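Local atomic coordinates of YjbQ family protein (Sulfolobus tokodaii, PDB entry 1VE0), a protein that is of unknown function but binds zinc and belongs to the YjbQ (UPF0047) family. Residues V10-R15 and R123-L128. Sequence-based numbering, arbitrary orientation.
Sequences VKTRSR and RTRTVL. With SO4 (sulfate ion), chain B.
Val10 and Arg125 form an antiparallel hydrogen-bonded pair, Val10 N giving to Arg125 O at 2.9 Å and Arg125 N to Val10 O at 2.8 Å, an example of strand ends closed by side chains as well as backbone. One bond further, Thr12 N reaches Arg123 O (2.8 Å), where 10-15 has left the strand. There Thr12 turns OG1 between its own N and carbonyl carbon (chi1 66°), placing it to accept from Arg123 N at 2.9 Å while also bonding Glu118. With an alanine here, Arg123 N would probably lose this acceptor and Glu118 one bond, though not its salt bridge to Arg125, and the CG2 packing on Arg125 CG would go.

On the Lys11-Thr124 face, the lysine chain bends at chi2 and chi4, folding its methylenes over the Arg123 carbonyl and bringing NZ within 2.8 Å of Thr124 OG1.

Both arginines reach one sulfate, probably from the crystallisation liquor. Arg125 NH2 lies 3.3 Å above the centre of the Arg123 guanidinium plane, but the groups overlap only in part, offset and tilted by about 30°. Arg123 meets sulfate O3 at its edge, from NH1 at 2.9 Å and from NH2; Arg125 NH2 bonds O2. Asp120 and Glu118 form salt bridges with Arg123 and Arg125, respectively, and His43, Thr44 and Thr45 complete the anion site. The Arg123 side chain comes about 5 Å from that of zinc ligand Asn83.

The contact joins 2-11, outermost strand of its sheet within this chain, to 124-133, flanked beyond by 35-41; Val10 and Arg125 pack on Leu116 of strand 113-118 in the other sheet.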
loop_
_atom_site.group_PDB
_atom_site.type_symbol
_atom_site.label_atom_id
_atom_site.label_comp_id
_atom_site.label_asym_id
_atom_site.label_seq_id
_atom_site.Cartn_x
_atom_site.Cartn_y
_atom_site.Cartn_z
ATOM N N VAL A 10 -9.853 -18.802 2.955
ATOM C CA VAL A 10 -10.761 -18.742 1.830
ATOM C C VAL A 10 -10.118 -19.593 0.759
ATOM O O VAL A 10 -8.897 -19.592 0.596
ATOM C CB VAL A 10 -10.965 -17.305 1.295
ATOM C CG1 VAL A 10 -11.627 -16.441 2.361
ATOM C CG2 VAL A 10 -9.638 -16.709 0.875
ATOM N N LYS A 11 -10.939 -20.327 0.029
ATOM C CA LYS A 11 -10.432 -21.193 -1.011
ATOM C C LYS A 11 -10.549 -20.508 -2.361
ATOM O O LYS A 11 -11.656 -20.184 -2.792
ATOM C CB LYS A 11 -11.233 -22.499 -1.014
ATOM C CG LYS A 11 -10.405 -23.740 -1.257
ATOM C CD LYS A 11 -9.724 -23.701 -2.603
ATOM C CE LYS A 11 -8.770 -24.878 -2.743
ATOM N NZ LYS A 11 -7.715 -24.832 -1.688
ATOM N N THR A 12 -9.422 -20.269 -3.030
ATOM C CA THR A 12 -9.494 -19.642 -4.345
ATOM C C THR A 12 -9.756 -20.744 -5.368
ATOM O O THR A 12 -9.252 -21.863 -5.258
ATOM C CB THR A 12 -8.239 -18.800 -4.669
ATOM O OG1 THR A 12 -7.088 -19.636 -4.795
ATOM C CG2 THR A 12 -8.001 -17.791 -3.535
ATOM N N ARG A 13 -10.565 -20.408 -6.362
ATOM C CA ARG A 13 -11.029 -21.370 -7.347
ATOM C C ARG A 13 -10.341 -21.422 -8.688
ATOM O O ARG A 13 -10.725 -22.223 -9.535
ATOM C CB ARG A 13 -12.515 -21.111 -7.584
ATOM C CG ARG A 13 -13.287 -20.829 -6.303
ATOM C CD ARG A 13 -14.520 -19.968 -6.558
ATOM N NE ARG A 13 -14.195 -18.572 -6.858
ATOM C CZ ARG A 13 -15.107 -17.606 -6.967
ATOM N NH1 ARG A 13 -14.745 -16.361 -7.244
ATOM N NH2 ARG A 13 -16.395 -17.891 -6.791
ATOM N N SER A 14 -9.336 -20.586 -8.893
ATOM C CA SER A 14 -8.663 -20.555 -10.181
ATOM C C SER A 14 -7.271 -19.964 -10.008
ATOM O O SER A 14 -6.912 -19.550 -8.906
ATOM C CB SER A 14 -9.496 -19.698 -11.145
ATOM O OG SER A 14 -9.141 -19.935 -12.491
ATOM N N ARG A 15 -6.478 -19.937 -11.078
ATOM C CA ARG A 15 -5.146 -19.353 -10.979
ATOM C C ARG A 15 -5.338 -17.888 -10.600
ATOM O O ARG A 15 -4.705 -17.385 -9.665
ATOM C CB ARG A 15 -4.406 -19.442 -12.307
ATOM C CG ARG A 15 -2.971 -19.010 -12.206
ATOM C CD ARG A 15 -2.320 -18.984 -13.566
ATOM N NE ARG A 15 -0.876 -19.157 -13.477
ATOM C CZ ARG A 15 -0.052 -19.058 -14.514
ATOM N NH1 ARG A 15 1.251 -19.236 -14.348
ATOM N NH2 ARG A 15 -0.536 -18.768 -15.716
ATOM N N ARG A 123 -5.879 -22.242 -4.364
ATOM C CA ARG A 123 -5.239 -22.491 -3.080
ATOM C C ARG A 123 -6.108 -22.079 -1.903
ATOM O O ARG A 123 -7.063 -21.313 -2.058
ATOM C CB ARG A 123 -3.929 -21.700 -2.981
ATOM C CG ARG A 123 -2.708 -22.398 -3.532
ATOM C CD ARG A 123 -1.490 -21.976 -2.742
ATOM N NE ARG A 123 -0.618 -21.071 -3.485
ATOM C CZ ARG A 123 0.454 -20.489 -2.963
ATOM N NH1 ARG A 123 1.207 -19.686 -3.704
ATOM N NH2 ARG A 123 0.758 -20.696 -1.696
ATOM N N THR A 124 -5.775 -22.592 -0.724
ATOM C CA THR A 124 -6.485 -22.195 0.481
ATOM C C THR A 124 -5.605 -21.065 0.990
ATOM O O THR A 124 -4.435 -21.275 1.311
ATOM C CB THR A 124 -6.559 -23.312 1.535
ATOM O OG1 THR A 124 -7.470 -24.324 1.090
ATOM C CG2 THR A 124 -7.065 -22.749 2.865
ATOM N N ARG A 125 -6.157 -19.859 1.012
ATOM C CA ARG A 125 -5.414 -18.704 1.469
ATOM C C ARG A 125 -5.840 -18.318 2.864
ATOM O O ARG A 125 -7.022 -18.389 3.215
ATOM C CB ARG A 125 -5.630 -17.519 0.524
ATOM C CG ARG A 125 -5.150 -17.774 -0.894
ATOM C CD ARG A 125 -3.656 -18.120 -0.906
ATOM N NE ARG A 125 -3.079 -17.943 -2.235
ATOM C CZ ARG A 125 -1.775 -17.804 -2.461
ATOM N NH1 ARG A 125 -1.325 -17.642 -3.698
ATOM N NH2 ARG A 125 -0.921 -17.829 -1.443
ATOM N N THR A 126 -4.875 -17.896 3.662
ATOM C CA THR A 126 -5.179 -17.488 5.020
ATOM C C THR A 126 -5.113 -15.972 5.135
ATOM O O THR A 126 -4.176 -15.347 4.636
ATOM C CB THR A 126 -4.179 -18.091 6.005
ATOM O OG1 THR A 126 -4.263 -19.519 5.943
ATOM C CG2 THR A 126 -4.479 -17.622 7.428
ATOM N N VAL A 127 -6.112 -15.387 5.782
ATOM C CA VAL A 127 -6.134 -13.946 5.992
ATOM C C VAL A 127 -6.034 -13.640 7.479
ATOM O O VAL A 127 -6.780 -14.194 8.287
ATOM C CB VAL A 127 -7.438 -13.300 5.458
ATOM C CG1 VAL A 127 -7.440 -11.793 5.765
ATOM C CG2 VAL A 127 -7.555 -13.524 3.961
ATOM N N LEU A 128 -5.090 -12.790 7.852
ATOM C CA LEU A 128 -4.971 -12.387 9.250
ATOM C C LEU A 128 -5.565 -10.984 9.423
ATOM O O LEU A 128 -5.233 -10.060 8.662
ATOM C CB LEU A 128 -3.499 -12.362 9.685
ATOM C CG LEU A 128 -3.173 -11.561 10.950
ATOM C CD1 LEU A 128 -3.778 -12.226 12.194
ATOM C CD2 LEU A 128 -1.659 -11.446 11.084
HETATM S S SO4 B . 2.849 -17.932 -0.779
HETATM O O1 SO4 B . 2.242 -18.667 0.353
HETATM O O2 SO4 B . 1.864 -17.011 -1.354
HETATM O O3 SO4 B . 3.260 -18.905 -1.804
HETATM O O4 SO4 B . 4.013 -17.157 -0.304
#